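Local coordinates for protein diaminopimelate decarboxylase (Psychromonas ingrahamii, PDB 4XG1) that probably catalyses the pyridoxal-phosphate-dependent decarboxylation of meso-diaminopimelate to L-lysine, the last step of lysine biosynthesis, as a homodimer, at residues Ser233-Gly238 with Leu269-Glu274; Pro210-Leu215 with Thr258-Arg263. All blocks are in the same frame, centred on the assembly; numbering follows the deposited sequence.

Contact 1. Residues Ser233-Gly238 with Leu269-Glu274; sequences SHLDLG and LKLIFE. With LLP ((2S)-2-amino-6-[[3-hydroxy-2-methyl-5-(phosphonooxymethyl)pyridin-4-yl]methylideneamino]hexanoic acid), chain T.
In the TIM barrel, adjacent parallel strands pair His-234 to Asp-236 with Lys-270 to Ile-272, joined by the beta-alpha-beta crossover through helix 253-262. Leu-235 straddles Leu-271: its N donates to Lys-270 O (2.8 Å), while its O accepts from Ile-272 N. Ile-272 O then takes Leu-237 N at 2.8 Å, and Gly-238 O accepts from Glu-274 N. On the face carrying His-234 and Ile-272, chi1 of 66° swings His-234 CG in between N and C of its own backbone, and Ile-272 CD1 covers one face of the ring, 3.8 Å from the centroid, a CH-pi contact. Further along, Asp-236 OD1 closes an Asx turn on Gly-238 N (2.9 Å), and the carboxylates of Asp-236 and Glu-274 meet with planes 85° apart, OD2 of the former 2.7 Å from OE2 of the latter. An alanine in place of Asp-236 would probably leave Gly-238 N without its side-chain acceptor and the Glu-274 carboxylate less firmly oriented. Glu-274 is also a residue of the cofactor pocket, with OE1 2.9 Å from the pyridine N1 of LLP.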
ATOM      1  N   SER B 233       3.545  33.756  15.409  1.00 38.82           N
ATOM      2  CA  SER B 233       2.143  34.123  15.103  1.00 36.58           C
ATOM      3  C   SER B 233       1.156  32.987  15.357  1.00 34.21           C
ATOM      4  O   SER B 233      -0.029  33.232  15.675  1.00 32.89           O
ATOM      5  CB  SER B 233       2.014  34.571  13.651  1.00 35.88           C
ATOM      6  OG  SER B 233       3.177  35.278  13.250  1.00 35.78           O
ATOM      7  N   HIS B 234       1.628  31.742  15.188  1.00 32.49           N
ATOM      8  CA  HIS B 234       0.769  30.554  15.440  1.00 28.62           C
ATOM      9  C   HIS B 234       1.534  29.346  15.976  1.00 25.71           C
ATOM     10  O   HIS B 234       2.755  29.220  15.808  1.00 20.87           O
ATOM     11  CB  HIS B 234      -0.009  30.157  14.173  1.00 27.58           C
ATOM     12  CG  HIS B 234       0.860  29.670  13.055  1.00 29.81           C
ATOM     13  ND1 HIS B 234       1.329  28.373  12.984  1.00 29.87           N
ATOM     14  CD2 HIS B 234       1.361  30.313  11.966  1.00 32.09           C
ATOM     15  CE1 HIS B 234       2.100  28.242  11.918  1.00 31.42           C
ATOM     16  NE2 HIS B 234       2.124  29.401  11.275  1.00 32.76           N
ATOM     17  N   LEU B 235       0.769  28.486  16.631  1.00 25.00           N
ATOM     18  CA  LEU B 235       1.252  27.233  17.163  1.00 24.77           C
ATOM     19  C   LEU B 235       0.415  26.096  16.610  1.00 23.05           C
ATOM     20  O   LEU B 235      -0.813  26.050  16.820  1.00 22.98           O
ATOM     21  CB  LEU B 235       1.106  27.225  18.676  1.00 26.52           C
ATOM     22  CG  LEU B 235       1.491  25.909  19.366  1.00 29.42           C
ATOM     23  CD1 LEU B 235       2.983  25.659  19.268  1.00 29.88           C
ATOM     24  CD2 LEU B 235       1.033  25.966  20.808  1.00 29.54           C
ATOM     25  N   ASP B 236       1.084  25.191  15.901  1.00 21.41           N
ATOM     26  CA  ASP B 236       0.431  24.061  15.240  1.00 19.32           C
ATOM     27  C   ASP B 236       0.663  22.788  16.074  1.00 17.86           C
ATOM     28  O   ASP B 236       1.789  22.330  16.251  1.00 16.72           O
ATOM     29  CB  ASP B 236       1.028  23.922  13.825  1.00 19.07           C
ATOM     30  CG  ASP B 236       0.311  22.860  12.971  1.00 19.76           C
ATOM     31  OD1 ASP B 236      -0.178  21.836  13.494  1.00 18.23           O
ATOM     32  OD2 ASP B 236       0.336  23.009  11.743  1.00 21.03           O
ATOM     33  N   LEU B 237      -0.407  22.229  16.582  1.00 16.68           N
ATOM     34  CA  LEU B 237      -0.334  21.064  17.443  1.00 15.78           C
ATOM     35  C   LEU B 237      -0.528  19.695  16.766  1.00 14.80           C
ATOM     36  O   LEU B 237      -0.695  18.677  17.431  1.00 13.78           O
ATOM     37  CB  LEU B 237      -1.373  21.225  18.546  1.00 16.41           C
ATOM     38  CG  LEU B 237      -1.055  22.408  19.442  1.00 17.65           C
ATOM     39  CD1 LEU B 237      -2.193  22.641  20.425  1.00 18.43           C
ATOM     40  CD2 LEU B 237       0.269  22.188  20.180  1.00 18.14           C
ATOM     41  N   GLY B 238      -0.485  19.673  15.441  1.00 14.62           N
ATOM     42  CA  GLY B 238      -0.577  18.451  14.681  1.00 13.40           C
ATOM     43  C   GLY B 238      -1.899  17.771  14.880  1.00 13.16           C
ATOM     44  O   GLY B 238      -2.894  18.417  15.254  1.00 13.15           O
ATOM     45  N   LEU B 269      -2.497  33.640  21.064  1.00 40.79           N
ATOM     46  CA  LEU B 269      -1.723  32.913  20.047  1.00 37.54           C
ATOM     47  C   LEU B 269      -2.624  31.989  19.255  1.00 34.59           C
ATOM     48  O   LEU B 269      -3.444  31.253  19.824  1.00 30.16           O
ATOM     49  CB  LEU B 269      -0.614  32.092  20.674  1.00 35.60           C
ATOM     50  CG  LEU B 269       0.393  31.558  19.647  1.00 34.11           C
ATOM     51  CD1 LEU B 269       1.174  32.653  18.947  1.00 36.95           C
ATOM     52  CD2 LEU B 269       1.362  30.614  20.311  1.00 32.87           C
ATOM     53  N   LYS B 270      -2.440  32.013  17.942  1.00 33.34           N
ATOM     54  CA  LYS B 270      -3.323  31.276  17.068  1.00 34.58           C
ATOM     55  C   LYS B 270      -2.984  29.797  17.093  1.00 30.03           C
ATOM     56  O   LYS B 270      -1.841  29.416  16.870  1.00 27.92           O
ATOM     57  CB  LYS B 270      -3.200  31.779  15.631  1.00 38.56           C
ATOM     58  CG  LYS B 270      -4.358  31.323  14.760  1.00 43.54           C
ATOM     59  CD  LYS B 270      -4.134  31.680  13.311  1.00 45.89           C
ATOM     60  CE  LYS B 270      -5.408  31.587  12.522  1.00 51.10           C
ATOM     61  NZ  LYS B 270      -5.150  31.837  11.086  1.00 58.04           N
ATOM     62  N   LEU B 271      -3.996  28.981  17.318  1.00 27.94           N
ATOM     63  CA  LEU B 271      -3.801  27.539  17.351  1.00 28.80           C
ATOM     64  C   LEU B 271      -4.230  26.822  16.057  1.00 25.52           C
ATOM     65  O   LEU B 271      -5.372  26.955  15.606  1.00 23.33           O
ATOM     66  CB  LEU B 271      -4.574  26.937  18.515  1.00 30.68           C
ATOM     67  CG  LEU B 271      -4.060  27.251  19.912  1.00 28.79           C
ATOM     68  CD1 LEU B 271      -4.995  26.597  20.901  1.00 29.26           C
ATOM     69  CD2 LEU B 271      -2.626  26.802  20.109  1.00 29.12           C
ATOM     70  N   ILE B 272      -3.292  26.089  15.467  1.00 23.30           N
ATOM     71  CA  ILE B 272      -3.575  25.270  14.318  1.00 22.79           C
ATOM     72  C   ILE B 272      -3.608  23.812  14.719  1.00 22.72           C
ATOM     73  O   ILE B 272      -2.729  23.330  15.425  1.00 23.84           O
ATOM     74  CB  ILE B 272      -2.561  25.525  13.192  1.00 23.30           C
ATOM     75  CG1 ILE B 272      -2.786  26.929  12.622  1.00 23.31           C
ATOM     76  CG2 ILE B 272      -2.732  24.495  12.074  1.00 23.01           C
ATOM     77  CD1 ILE B 272      -1.725  27.394  11.660  1.00 24.22           C
ATOM     78  N   PHE B 273      -4.640  23.120  14.266  1.00 24.29           N
ATOM     79  CA  PHE B 273      -4.800  21.678  14.454  1.00 24.96           C
ATOM     80  C   PHE B 273      -4.886  20.935  13.128  1.00 22.34           C
ATOM     81  O   PHE B 273      -5.486  21.404  12.163  1.00 21.13           O
ATOM     82  CB  PHE B 273      -6.089  21.389  15.204  1.00 28.19           C
ATOM     83  CG  PHE B 273      -6.194  22.108  16.487  1.00 33.39           C
ATOM     84  CD1 PHE B 273      -6.676  23.407  16.537  1.00 35.51           C
ATOM     85  CD2 PHE B 273      -5.815  21.483  17.666  1.00 39.02           C
ATOM     86  CE1 PHE B 273      -6.773  24.074  17.735  1.00 37.13           C
ATOM     87  CE2 PHE B 273      -5.917  22.153  18.872  1.00 38.36           C
ATOM     88  CZ  PHE B 273      -6.390  23.448  18.899  1.00 39.17           C
ATOM     89  N   GLU B 274      -4.331  19.727  13.115  1.00 20.98           N
ATOM     90  CA  GLU B 274      -4.199  18.935  11.893  1.00 17.79           C
ATOM     91  C   GLU B 274      -4.831  17.569  12.018  1.00 15.04           C
ATOM     92  O   GLU B 274      -4.211  16.583  11.721  1.00 14.25           O
ATOM     93  CB  GLU B 274      -2.728  18.775  11.566  1.00 18.40           C
ATOM     94  CG  GLU B 274      -1.965  20.051  11.278  1.00 19.10           C
ATOM     95  CD  GLU B 274      -0.490  19.799  11.056  1.00 20.51           C
ATOM     96  OE1 GLU B 274       0.015  18.718  11.433  1.00 23.16           O
ATOM     97  OE2 GLU B 274       0.199  20.656  10.486  1.00 21.68           O
TER
HETATM   98  N1  LLP T 508      -0.014  15.903  10.859  1.00  9.41           N
HETATM   99  C2  LLP T 508       1.119  15.263  10.551  1.00  9.06           C
HETATM  100  C2' LLP T 508       2.391  16.056  10.387  1.00  9.02           C
HETATM  101  C3  LLP T 508       1.059  13.801  10.361  1.00  9.09           C
HETATM  102  O3  LLP T 508       2.183  13.103  10.078  1.00  9.55           O
HETATM  103  C4  LLP T 508      -0.219  13.103  10.538  1.00  8.87           C
HETATM  104  C4' LLP T 508      -0.374  11.621  10.402  1.00  9.12           C
HETATM  105  C5  LLP T 508      -1.399  13.923  10.880  1.00  8.42           C
HETATM  106  C6  LLP T 508      -1.223  15.294  11.002  1.00  9.07           C
HETATM  107  C5' LLP T 508      -2.772  13.336  11.067  1.00  7.86           C
HETATM  108  OP4 LLP T 508      -2.829  12.416  12.083  1.00  7.19           O
HETATM  109  P   LLP T 508      -4.183  11.696  12.550  1.00  7.64           P
HETATM  110  OP1 LLP T 508      -4.815  11.227  11.248  1.00  7.01           O
HETATM  111  OP2 LLP T 508      -3.797  10.630  13.603  1.00  6.90           O
HETATM  112  OP3 LLP T 508      -4.987  12.705  13.393  1.00  7.61           O
HETATM  113  N   LLP T 508      -1.327   4.918   8.088  1.00  8.90           N
HETATM  114  CA  LLP T 508      -1.509   5.001   9.594  1.00  9.03           C
HETATM  115  CB  LLP T 508      -1.748   6.439  10.042  1.00  9.14           C
HETATM  116  CG  LLP T 508      -0.531   7.203  10.528  1.00  9.21           C
HETATM  117  CD  LLP T 508      -0.422   8.575   9.901  1.00  9.07           C
HETATM  118  CE  LLP T 508       0.694   9.386  10.585  1.00  9.33           C
HETATM  119  NZ  LLP T 508       0.823  10.819  10.248  1.00  9.17           N
HETATM  120  C   LLP T 508      -2.740   4.216   9.976  1.00  8.89           C
HETATM  121  O   LLP T 508      -3.470   3.723   9.133  1.00  8.30           O
HETATM  122  OXT LLP T 508      -3.076   4.049  11.137  1.00  9.16           O

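Contact 2. Residues Pro210-Leu215 with Thr258-Arg263; sequences PFIEAL and TAIINR
No aromatic or guanidinium face is stacked where Ile-212 and Leu-215 meet Ala-259, Ile-260 and Arg-263; the flat groups sit at the margins of this pairing of two outer helices of the TIM barrel. The Phe-211 ring turns to another partner, Tyr-256, in an edge-to-face contact one turn before Ile-260, and also touches Ile-201 and Leu-205. Arg-263 NE forms a salt bridge with Asp-216, the next residue of helix 209-227 after Leu-215, so the polar end crosses to the same helix while CB and CG pack against Leu-215 and Ile-212.

The segment axes approach to 10.2 Å at 25° with both helices running in the same general direction, as expected of neighbouring helices in a beta-alpha barrel. The closest CA pair joins Ile-212 and Ile-260. Between residues 210-215 and 258-263 there is no hydrogen bond and the contact is aliphatic; the salt bridge to Asp-216 adds a polar link at its edge. Ile-212 divides its branches between two parts of the 258-263 segment. With CG1 beside its backbone N (chi1 -60°), CD1 reaches Ala-259 CB at 4.0 Å and Ile-260 CG1 at 4.2 Å, close also to the carbonyl oxygen of Ala-259. The other branch, CG2, meets Arg-263 CG at 3.9 Å, the two side chains passing at a slant.

One turn further on, Leu-215 points toward the partner helix and has CG anti to its backbone N (chi1 174°), which carries CD2 into the angle between Ile-260 and Arg-263. Ile-260 is shared with the barrel wall, since its side chain also touches Leu-271 and Phe-273 of strand 270-273. Leu-215 CD2 finally rests 4.1 Å from Ile-260 CG2 and 3.8 Å from Arg-263 CB.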
ATOM      1  N   PRO B 210      -0.604  13.577  26.870  1.00 15.19           N
ATOM      2  CA  PRO B 210       0.589  13.889  26.089  1.00 14.65           C
ATOM      3  C   PRO B 210       0.462  15.155  25.294  1.00 14.10           C
ATOM      4  O   PRO B 210       1.461  15.817  24.987  1.00 12.99           O
ATOM      5  CB  PRO B 210       0.742  12.673  25.153  1.00 14.85           C
ATOM      6  CG  PRO B 210      -0.238  11.676  25.587  1.00 15.09           C
ATOM      7  CD  PRO B 210      -1.279  12.364  26.410  1.00 15.02           C
ATOM      8  N   PHE B 211      -0.757  15.448  24.871  1.00 14.90           N
ATOM      9  CA  PHE B 211      -0.984  16.640  24.049  1.00 15.01           C
ATOM     10  C   PHE B 211      -0.693  17.888  24.888  1.00 15.49           C
ATOM     11  O   PHE B 211       0.054  18.779  24.497  1.00 15.75           O
ATOM     12  CB  PHE B 211      -2.427  16.641  23.543  1.00 14.87           C
ATOM     13  CG  PHE B 211      -2.730  15.525  22.586  1.00 13.43           C
ATOM     14  CD1 PHE B 211      -2.211  15.558  21.284  1.00 13.51           C
ATOM     15  CD2 PHE B 211      -3.506  14.441  22.963  1.00 12.98           C
ATOM     16  CE1 PHE B 211      -2.471  14.525  20.377  1.00 13.17           C
ATOM     17  CE2 PHE B 211      -3.772  13.412  22.061  1.00 12.97           C
ATOM     18  CZ  PHE B 211      -3.241  13.441  20.773  1.00 12.62           C
ATOM     19  N   ILE B 212      -1.204  17.875  26.104  1.00 17.35           N
ATOM     20  CA  ILE B 212      -0.980  18.973  27.031  1.00 18.30           C
ATOM     21  C   ILE B 212       0.480  19.091  27.347  1.00 17.64           C
ATOM     22  O   ILE B 212       1.090  20.157  27.280  1.00 17.13           O
ATOM     23  CB  ILE B 212      -1.738  18.740  28.339  1.00 18.94           C
ATOM     24  CG1 ILE B 212      -3.242  18.625  28.102  1.00 18.54           C
ATOM     25  CG2 ILE B 212      -1.480  19.895  29.278  1.00 20.30           C
ATOM     26  CD1 ILE B 212      -3.875  19.807  27.393  1.00 18.80           C
ATOM     27  N   GLU B 213       1.060  17.971  27.723  1.00 17.93           N
ATOM     28  CA  GLU B 213       2.490  17.970  27.984  1.00 18.47           C
ATOM     29  C   GLU B 213       3.263  18.622  26.862  1.00 17.74           C
ATOM     30  O   GLU B 213       4.154  19.420  27.101  1.00 19.74           O
ATOM     31  CB  GLU B 213       2.996  16.568  28.259  1.00 20.13           C
ATOM     32  CG  GLU B 213       4.397  16.635  28.856  1.00 21.77           C
ATOM     33  CD  GLU B 213       4.852  15.392  29.607  1.00 24.05           C
ATOM     34  OE1 GLU B 213       4.067  14.418  29.812  1.00 28.99           O
ATOM     35  OE2 GLU B 213       6.021  15.402  30.024  1.00 25.03           O
ATOM     36  N   ALA B 214       2.910  18.296  25.634  1.00 17.40           N
ATOM     37  CA  ALA B 214       3.560  18.861  24.458  1.00 18.68           C
ATOM     38  C   ALA B 214       3.321  20.364  24.321  1.00 19.31           C
ATOM     39  O   ALA B 214       4.247  21.142  24.036  1.00 17.81           O
ATOM     40  CB  ALA B 214       3.060  18.152  23.205  1.00 18.73           C
ATOM     41  N   LEU B 215       2.071  20.759  24.513  1.00 19.77           N
ATOM     42  CA  LEU B 215       1.745  22.167  24.512  1.00 21.28           C
ATOM     43  C   LEU B 215       2.602  22.989  25.499  1.00 23.36           C
ATOM     44  O   LEU B 215       3.341  23.930  25.098  1.00 23.39           O
ATOM     45  CB  LEU B 215       0.263  22.341  24.823  1.00 21.70           C
ATOM     46  CG  LEU B 215      -0.254  23.757  25.012  1.00 20.83           C
ATOM     47  CD1 LEU B 215       0.196  24.613  23.849  1.00 22.16           C
ATOM     48  CD2 LEU B 215      -1.742  23.719  25.119  1.00 21.20           C
ATOM     49  N   THR B 258     -11.097  21.586  24.531  1.00 25.25           N
ATOM     50  CA  THR B 258     -11.325  22.360  25.754  1.00 30.97           C
ATOM     51  C   THR B 258     -10.114  22.320  26.676  1.00 31.10           C
ATOM     52  O   THR B 258      -9.641  23.377  27.127  1.00 26.46           O
ATOM     53  CB  THR B 258     -12.537  21.822  26.562  1.00 33.25           C
ATOM     54  OG1 THR B 258     -13.639  21.552  25.682  1.00 31.86           O
ATOM     55  CG2 THR B 258     -12.970  22.830  27.536  1.00 34.76           C
ATOM     56  N   ALA B 259      -9.578  21.122  26.915  1.00 28.77           N
ATOM     57  CA  ALA B 259      -8.336  21.036  27.687  1.00 27.83           C
ATOM     58  C   ALA B 259      -7.237  21.929  27.080  1.00 26.55           C
ATOM     59  O   ALA B 259      -6.522  22.675  27.797  1.00 30.64           O
ATOM     60  CB  ALA B 259      -7.874  19.602  27.777  1.00 27.31           C
ATOM     61  N   ILE B 260      -7.108  21.892  25.767  1.00 23.18           N
ATOM     62  CA  ILE B 260      -6.056  22.668  25.127  1.00 24.75           C
ATOM     63  C   ILE B 260      -6.325  24.156  25.258  1.00 24.05           C
ATOM     64  O   ILE B 260      -5.374  24.972  25.392  1.00 22.42           O
ATOM     65  CB  ILE B 260      -5.874  22.238  23.649  1.00 24.48           C
ATOM     66  CG1 ILE B 260      -5.133  20.910  23.584  1.00 24.51           C
ATOM     67  CG2 ILE B 260      -5.069  23.267  22.854  1.00 25.60           C
ATOM     68  CD1 ILE B 260      -5.215  20.208  22.247  1.00 25.88           C
ATOM     69  N   ILE B 261      -7.603  24.513  25.183  1.00 25.83           N
ATOM     70  CA  ILE B 261      -8.007  25.917  25.217  1.00 30.15           C
ATOM     71  C   ILE B 261      -7.866  26.461  26.632  1.00 28.87           C
ATOM     72  O   ILE B 261      -7.213  27.498  26.821  1.00 24.79           O
ATOM     73  CB  ILE B 261      -9.463  26.072  24.767  1.00 32.68           C
ATOM     74  CG1 ILE B 261      -9.558  25.505  23.364  1.00 32.33           C
ATOM     75  CG2 ILE B 261      -9.944  27.525  24.917  1.00 31.90           C
ATOM     76  CD1 ILE B 261      -9.630  26.540  22.280  1.00 32.07           C
ATOM     77  N   ASN B 262      -8.415  25.722  27.601  1.00 28.36           N
ATOM     78  CA  ASN B 262      -8.224  26.025  29.022  1.00 29.17           C
ATOM     79  C   ASN B 262      -6.734  26.312  29.254  1.00 34.29           C
ATOM     80  O   ASN B 262      -6.375  27.408  29.746  1.00 36.59           O
ATOM     81  CB  ASN B 262      -8.722  24.905  29.947  1.00 25.89           C
ATOM     82  CG  ASN B 262     -10.236  24.684  29.867  1.00 25.26           C
ATOM     83  OD1 ASN B 262     -10.968  25.532  29.372  1.00 24.64           O
ATOM     84  ND2 ASN B 262     -10.707  23.538  30.364  1.00 25.09           N
ATOM     85  N   ARG B 263      -5.853  25.404  28.820  1.00 35.29           N
ATOM     86  CA  ARG B 263      -4.367  25.662  28.968  1.00 34.39           C
ATOM     87  C   ARG B 263      -3.848  26.941  28.316  1.00 35.29           C
ATOM     88  O   ARG B 263      -2.734  27.407  28.613  1.00 41.63           O
ATOM     89  CB  ARG B 263      -3.485  24.491  28.462  1.00 32.96           C
ATOM     90  CG  ARG B 263      -2.944  23.542  29.510  1.00 31.29           C
ATOM     91  CD  ARG B 263      -2.213  24.201  30.682  1.00 30.96           C
ATOM     92  NE  ARG B 263      -0.911  24.777  30.346  1.00 30.73           N
ATOM     93  CZ  ARG B 263      -0.495  26.040  30.520  1.00 33.18           C
ATOM     94  NH1 ARG B 263      -1.270  26.979  31.053  1.00 34.52           N
ATOM     95  NH2 ARG B 263       0.750  26.378  30.153  1.00 34.39           N
TER

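In the fold
From the N terminus the chain passes through helix 209-227, strand 234-236, helix 253-262 and strand 270-273, two successive helix-strand steps of the barrel. Contact 2 joins the two helices across 42 intervening residues, and contact 1 joins the two strands across 30. Their segments alternate, so the two closures cross instead of nesting. The centres are about 12 Å apart, with contact 2 in the outer helical layer and contact 1 in the barrel wall. Direct packing ties the layers: Leu-215 CD1 is 3.4 Å from Leu-235 CD2, and Ile-260 CG2 is 3.8 Å from Leu-237 CD1. Contact 1 alone extends to the cofactor, through Glu-274.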